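Local coordinates for protein nucleoporin NUP82 (PDB 5CWW) that probably serves as a structural component of the nuclear pore complex and as a docking partner for transport factors, here represented by its N-terminal beta-propeller domain, at residues B[388-393]-B[488-493]; B[252-257]-B[274-279]. One frame throughout, in Å; residues are numbered along the deposited sequence. Where two conformers were deposited one is given.

Contacts 1 and 2 illustrate the two joints of a beta-propeller: between blades and within one. Contact 1 sets side by side the innermost strands of consecutive blades, whereas contact 2 pairs the two inner strands of the blade that precedes them in sequence. Both are buried, and their centres lie about 10 Å apart. The chemistry follows the place. Between blades, side chains reach over to backbone atoms and to an aromatic face; within the blade, backbone hydrogen bonds dominate, helped by one carboxylate-hydroxyl bond. Strand 389-395 joins the two contacts, since Leu389 packs against contact 2, its O atom 3.4 Å from Ala255 CB. At its turn, contact 2 also meets another protein chain.

Contact 1: B[388-393]-B[488-493]; sequences ELKDIY and GWPMFS
Strand 389-393 runs nearly parallel to strand 491-493, at 15° with the axes 6.5 Å apart at closest, and no backbone hydrogen bond joins them; Lys390 lies beside Trp489 and Asp391 beside Met491. Side chains therefore make the joint, as between neighbouring blades of a beta-propeller. In the Trp489 conformer described, Lys390 crosses the indole at about a right angle, its CD over the centre of one face, 3.5 Å from Trp489 CD2. Bends at chi2 and chi4 curl the lysine chain so that NZ makes a cation-pi contact with the five-membered ring while bonding Gly488 O at 3.2 Å; Thr433 OG1 is a further partner of NZ. Asp391 spans the gap with its carboxylate. Its OD2 takes an almost straight bond from Phe492 N, 2.7 Å and 174°, and OD1 accepts from Ile392 N. Both donors come on the anti sides, about 30° out of the carboxylate plane, which restrains its rotation, and Arg47 adds a salt bridge that probably steadies its negative charge. Beyond it, Phe492 CD2 packs tightly on Tyr393 CB at 3.3 Å, the two rings oblique to one another. A classic bulge at Lys390 and Asp391, both facing Leu431 of strand 427-432, sets both side chains toward the next blade, where strand 501-506 flanks Phe492 through Val504 and Phe502.

Contact 2: B[252-257]-B[274-279]; sequences MEVAAA and LAMTSG
The flat groups meeting here are peptides and one carboxylate: Met276 SD rests over one face of the Met252-Glu253 peptide, 3.6 Å from Met252 C, while the Ala275 carbonyl is approached in its own plane by two N-H groups and the Glu253 carboxylate is met at the anti lone pair of OE2. The setting is the inner antiparallel strand pair of a beta-propeller blade, interrupted by a classic beta bulge. Ala255 and Ala256 both face Ala275, whose O accepts from Ala255 N at 2.7 Å and from Ala256 N at 3.2 Å; the extra residue of the bulge shifts the register by one and lets one carbonyl accept from both amides. Past the bulge regular pairing resumes: Ala275 N returns a bond to Ala256 O, and Ala257 pairs with Leu274, their side chains together on the face that packs on Val193 of strand 189-194. Before it, Val254 CG2 touches Met276 SD at 3.7 Å, and the methionine, bent at chi2, lies side by side with Met252, with the two CE methyls 4.1 Å apart. Ala256 and Ala275 point instead toward strand 389-395 of the following blade. At the other end a type I turn from Met276 to Gly279 begins, and Ser278 O is hydrogen-bonded by a basic side chain of another protein chain. Glu253 grips this turn twice. Its backbone O receives Thr277 N, and, with CG anti to the backbone N (chi1 -176°) and the chain extended beyond it, the side chain brings OE2 within 2.6 Å of Thr277 OG1, which donates to it.

Contact 1: B[388-393]-B[488-493]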
loop_
_atom_site.group_PDB
_atom_site.type_symbol
_atom_site.label_atom_id
_atom_site.label_comp_id
_atom_site.label_asym_id
_atom_site.label_seq_id
_atom_site.Cartn_x
_atom_site.Cartn_y
_atom_site.Cartn_z
ATOM N N GLU B 388 -11.343 -0.876 -10.455
ATOM C CA GLU B 388 -10.052 -0.206 -10.345
ATOM C C GLU B 388 -9.931 0.587 -9.044
ATOM O O GLU B 388 -10.743 1.474 -8.777
ATOM C CB GLU B 388 -9.849 0.721 -11.546
ATOM C CG GLU B 388 -8.549 1.514 -11.531
ATOM C CD GLU B 388 -8.358 2.334 -12.791
ATOM O OE1 GLU B 388 -9.259 3.134 -13.124
ATOM O OE2 GLU B 388 -7.311 2.168 -13.453
ATOM N N LEU B 389 -8.916 0.266 -8.245
ATOM C CA LEU B 389 -8.735 0.895 -6.936
ATOM C C LEU B 389 -7.727 2.035 -6.993
ATOM O O LEU B 389 -6.786 2.012 -7.791
ATOM C CB LEU B 389 -8.285 -0.134 -5.896
ATOM C CG LEU B 389 -9.318 -1.187 -5.483
ATOM C CD1 LEU B 389 -8.694 -2.171 -4.513
ATOM C CD2 LEU B 389 -10.546 -0.540 -4.860
ATOM N N LYS B 390 -7.934 3.029 -6.134
ATOM C CA LYS B 390 -7.054 4.191 -6.076
ATOM C C LYS B 390 -6.562 4.478 -4.662
ATOM O O LYS B 390 -5.561 5.169 -4.481
ATOM C CB LYS B 390 -7.773 5.416 -6.646
ATOM C CG LYS B 390 -7.920 5.381 -8.164
ATOM C CD LYS B 390 -6.572 5.571 -8.863
ATOM C CE LYS B 390 -6.593 5.095 -10.307
ATOM N NZ LYS B 390 -7.557 5.867 -11.135
ATOM N N ASP B 391 -7.257 3.953 -3.659
ATOM C CA ASP B 391 -6.792 4.101 -2.286
ATOM C C ASP B 391 -7.304 2.981 -1.394
ATOM O O ASP B 391 -8.273 2.297 -1.722
ATOM C CB ASP B 391 -7.228 5.448 -1.709
ATOM C CG ASP B 391 -6.277 5.962 -0.638
ATOM O OD1 ASP B 391 -5.415 5.188 -0.172
ATOM O OD2 ASP B 391 -6.401 7.142 -0.248
ATOM N N ILE B 392 -6.629 2.802 -0.265
ATOM C CA ILE B 392 -7.021 1.813 0.725
ATOM C C ILE B 392 -6.843 2.416 2.111
ATOM O O ILE B 392 -5.876 3.136 2.365
ATOM C CB ILE B 392 -6.203 0.510 0.593
ATOM C CG1 ILE B 392 -6.666 -0.519 1.630
ATOM C CG2 ILE B 392 -4.702 0.796 0.721
ATOM C CD1 ILE B 392 -6.120 -1.913 1.406
ATOM N N TYR B 393 -7.792 2.134 2.997
ATOM C CA TYR B 393 -7.766 2.655 4.357
ATOM C C TYR B 393 -8.278 1.594 5.315
ATOM O O TYR B 393 -9.414 1.136 5.196
ATOM C CB TYR B 393 -8.606 3.927 4.464
ATOM C CG TYR B 393 -8.767 4.437 5.877
ATOM C CD1 TYR B 393 -7.707 5.035 6.544
ATOM C CD2 TYR B 393 -9.982 4.329 6.539
ATOM C CE1 TYR B 393 -7.852 5.506 7.836
ATOM C CE2 TYR B 393 -10.136 4.798 7.829
ATOM C CZ TYR B 393 -9.068 5.385 8.472
ATOM O OH TYR B 393 -9.221 5.851 9.755
ATOM N N GLY B 488 -9.215 9.987 -12.404
ATOM C CA GLY B 488 -9.263 10.657 -11.118
ATOM C C GLY B 488 -8.606 9.843 -10.019
ATOM O O GLY B 488 -8.667 8.611 -10.023
ATOM N N TRP B 489 -7.979 10.545 -9.079
ATOM C CA TRP B 489 -7.312 9.916 -7.944
ATOM C C TRP B 489 -7.930 10.382 -6.631
ATOM O O TRP B 489 -7.394 11.271 -5.968
ATOM C CB TRP B 489 -5.815 10.232 -7.960
ATOM C CG TRP B 489 -5.013 9.287 -8.793
ATOM C CD1 TRP B 489 -4.824 9.338 -10.143
ATOM C CD2 TRP B 489 -4.282 8.147 -8.328
ATOM N NE1 TRP B 489 -4.023 8.297 -10.548
ATOM C CE2 TRP B 489 -3.678 7.551 -9.453
ATOM C CE3 TRP B 489 -4.084 7.569 -7.069
ATOM C CZ2 TRP B 489 -2.888 6.407 -9.357
ATOM C CZ3 TRP B 489 -3.300 6.434 -6.976
ATOM C CH2 TRP B 489 -2.711 5.865 -8.113
ATOM N N PRO B 490 -9.071 9.789 -6.252
ATOM C CA PRO B 490 -9.668 10.133 -4.957
ATOM C C PRO B 490 -8.836 9.568 -3.806
ATOM O O PRO B 490 -8.174 8.545 -3.989
ATOM C CB PRO B 490 -11.058 9.492 -5.030
ATOM C CG PRO B 490 -10.897 8.353 -5.984
ATOM C CD PRO B 490 -9.877 8.801 -6.993
ATOM N N MET B 491 -8.871 10.221 -2.647
ATOM C CA MET B 491 -7.999 9.862 -1.529
ATOM C C MET B 491 -8.756 9.709 -0.215
ATOM O O MET B 491 -9.700 10.446 0.050
ATOM C CB MET B 491 -6.914 10.923 -1.353
ATOM C CG MET B 491 -6.039 11.141 -2.574
ATOM S SD MET B 491 -5.025 12.624 -2.408
ATOM C CE MET B 491 -6.246 13.899 -2.702
ATOM N N PHE B 492 -8.326 8.755 0.604
ATOM C CA PHE B 492 -8.812 8.638 1.976
ATOM C C PHE B 492 -8.037 9.579 2.897
ATOM O O PHE B 492 -6.865 9.870 2.654
ATOM C CB PHE B 492 -8.673 7.201 2.488
ATOM C CG PHE B 492 -9.777 6.276 2.052
ATOM C CD1 PHE B 492 -11.108 6.634 2.194
ATOM C CD2 PHE B 492 -9.478 5.034 1.510
ATOM C CE1 PHE B 492 -12.121 5.774 1.799
ATOM C CE2 PHE B 492 -10.485 4.170 1.116
ATOM C CZ PHE B 492 -11.810 4.541 1.262
ATOM N N SER B 493 -8.701 10.050 3.947
ATOM C CA SER B 493 -8.044 10.787 5.023
ATOM C C SER B 493 -8.655 10.379 6.355
ATOM O O SER B 493 -9.872 10.239 6.458
ATOM C CB SER B 493 -8.187 12.295 4.828
ATOM O OG SER B 493 -7.685 12.704 3.572
#

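Contact 2: B[252-257]-B[274-279]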
loop_
_atom_site.group_PDB
_atom_site.type_symbol
_atom_site.label_atom_id
_atom_site.label_comp_id
_atom_site.label_asym_id
_atom_site.label_seq_id
_atom_site.Cartn_x
_atom_site.Cartn_y
_atom_site.Cartn_z
ATOM N N MET B 252 -0.188 -6.267 -10.688
ATOM C CA MET B 252 0.393 -5.936 -9.391
ATOM C C MET B 252 0.954 -4.517 -9.395
ATOM O O MET B 252 1.927 -4.219 -8.703
ATOM C CB MET B 252 1.482 -6.944 -9.013
ATOM C CG MET B 252 0.939 -8.338 -8.714
ATOM S SD MET B 252 2.150 -9.458 -7.980
ATOM C CE MET B 252 2.267 -8.779 -6.323
ATOM N N GLU B 253 0.341 -3.646 -10.192
ATOM C CA GLU B 253 0.633 -2.221 -10.117
ATOM C C GLU B 253 -0.020 -1.673 -8.853
ATOM O O GLU B 253 -1.242 -1.684 -8.730
ATOM C CB GLU B 253 0.122 -1.483 -11.355
ATOM C CG GLU B 253 0.480 -0.004 -11.383
ATOM C CD GLU B 253 -0.177 0.736 -12.530
ATOM O OE1 GLU B 253 0.552 1.255 -13.398
ATOM O OE2 GLU B 253 -1.424 0.805 -12.560
ATOM N N VAL B 254 0.792 -1.188 -7.919
ATOM C CA VAL B 254 0.275 -0.731 -6.632
ATOM C C VAL B 254 -0.381 0.636 -6.750
ATOM O O VAL B 254 0.181 1.554 -7.350
ATOM C CB VAL B 254 1.390 -0.660 -5.569
ATOM C CG1 VAL B 254 0.823 -0.224 -4.216
ATOM C CG2 VAL B 254 2.088 -2.007 -5.439
ATOM N N ALA B 255 -1.576 0.754 -6.176
ATOM C CA ALA B 255 -2.284 2.028 -6.099
ATOM C C ALA B 255 -1.967 2.725 -4.782
ATOM O O ALA B 255 -1.727 3.929 -4.752
ATOM C CB ALA B 255 -3.780 1.817 -6.238
ATOM N N ALA B 256 -1.971 1.964 -3.692
ATOM C CA ALA B 256 -1.663 2.514 -2.379
ATOM C C ALA B 256 -1.441 1.410 -1.356
ATOM O O ALA B 256 -1.855 0.268 -1.553
ATOM C CB ALA B 256 -2.778 3.441 -1.911
ATOM N N ALA B 257 -0.791 1.771 -0.256
ATOM C CA ALA B 257 -0.546 0.848 0.840
ATOM C C ALA B 257 -0.702 1.583 2.162
ATOM O O ALA B 257 -0.490 2.795 2.237
ATOM C CB ALA B 257 0.833 0.239 0.732
ATOM N N LEU B 274 -2.173 -3.655 1.031
ATOM C CA LEU B 274 -1.925 -3.052 -0.276
ATOM C C LEU B 274 -3.118 -3.177 -1.208
ATOM O O LEU B 274 -3.820 -4.192 -1.207
ATOM C CB LEU B 274 -0.712 -3.695 -0.942
ATOM C CG LEU B 274 0.612 -3.622 -0.183
ATOM C CD1 LEU B 274 0.849 -4.903 0.612
ATOM C CD2 LEU B 274 1.754 -3.356 -1.146
ATOM N N ALA B 275 -3.316 -2.144 -2.019
ATOM C CA ALA B 275 -4.355 -2.139 -3.037
ATOM C C ALA B 275 -3.742 -1.880 -4.407
ATOM O O ALA B 275 -3.028 -0.898 -4.605
ATOM C CB ALA B 275 -5.410 -1.092 -2.717
ATOM N N MET B 276 -4.030 -2.781 -5.341
ATOM C CA MET B 276 -3.549 -2.677 -6.711
ATOM C C MET B 276 -4.574 -1.953 -7.571
ATOM O O MET B 276 -5.773 -2.027 -7.305
ATOM C CB MET B 276 -3.280 -4.069 -7.286
ATOM C CG MET B 276 -2.425 -4.959 -6.396
ATOM S SD MET B 276 -0.738 -4.343 -6.197
ATOM C CE MET B 276 -0.057 -5.595 -5.116
ATOM N N THR B 277 -4.108 -1.262 -8.607
ATOM C CA THR B 277 -5.010 -0.579 -9.526
ATOM C C THR B 277 -5.856 -1.592 -10.295
ATOM O O THR B 277 -6.890 -1.245 -10.858
ATOM C CB THR B 277 -4.247 0.310 -10.529
ATOM O OG1 THR B 277 -3.305 -0.483 -11.260
ATOM C CG2 THR B 277 -3.514 1.429 -9.807
ATOM N N SER B 278 -5.418 -2.845 -10.311
ATOM C CA SER B 278 -6.173 -3.900 -10.974
ATOM C C SER B 278 -7.443 -4.246 -10.200
ATOM O O SER B 278 -8.352 -4.867 -10.744
ATOM C CB SER B 278 -5.311 -5.153 -11.134
ATOM O OG SER B 278 -4.992 -5.708 -9.869
ATOM N N GLY B 279 -7.491 -3.847 -8.930
ATOM C CA GLY B 279 -8.644 -4.099 -8.080
ATOM C C GLY B 279 -8.380 -5.091 -6.960
ATOM O O GLY B 279 -9.237 -5.310 -6.106
#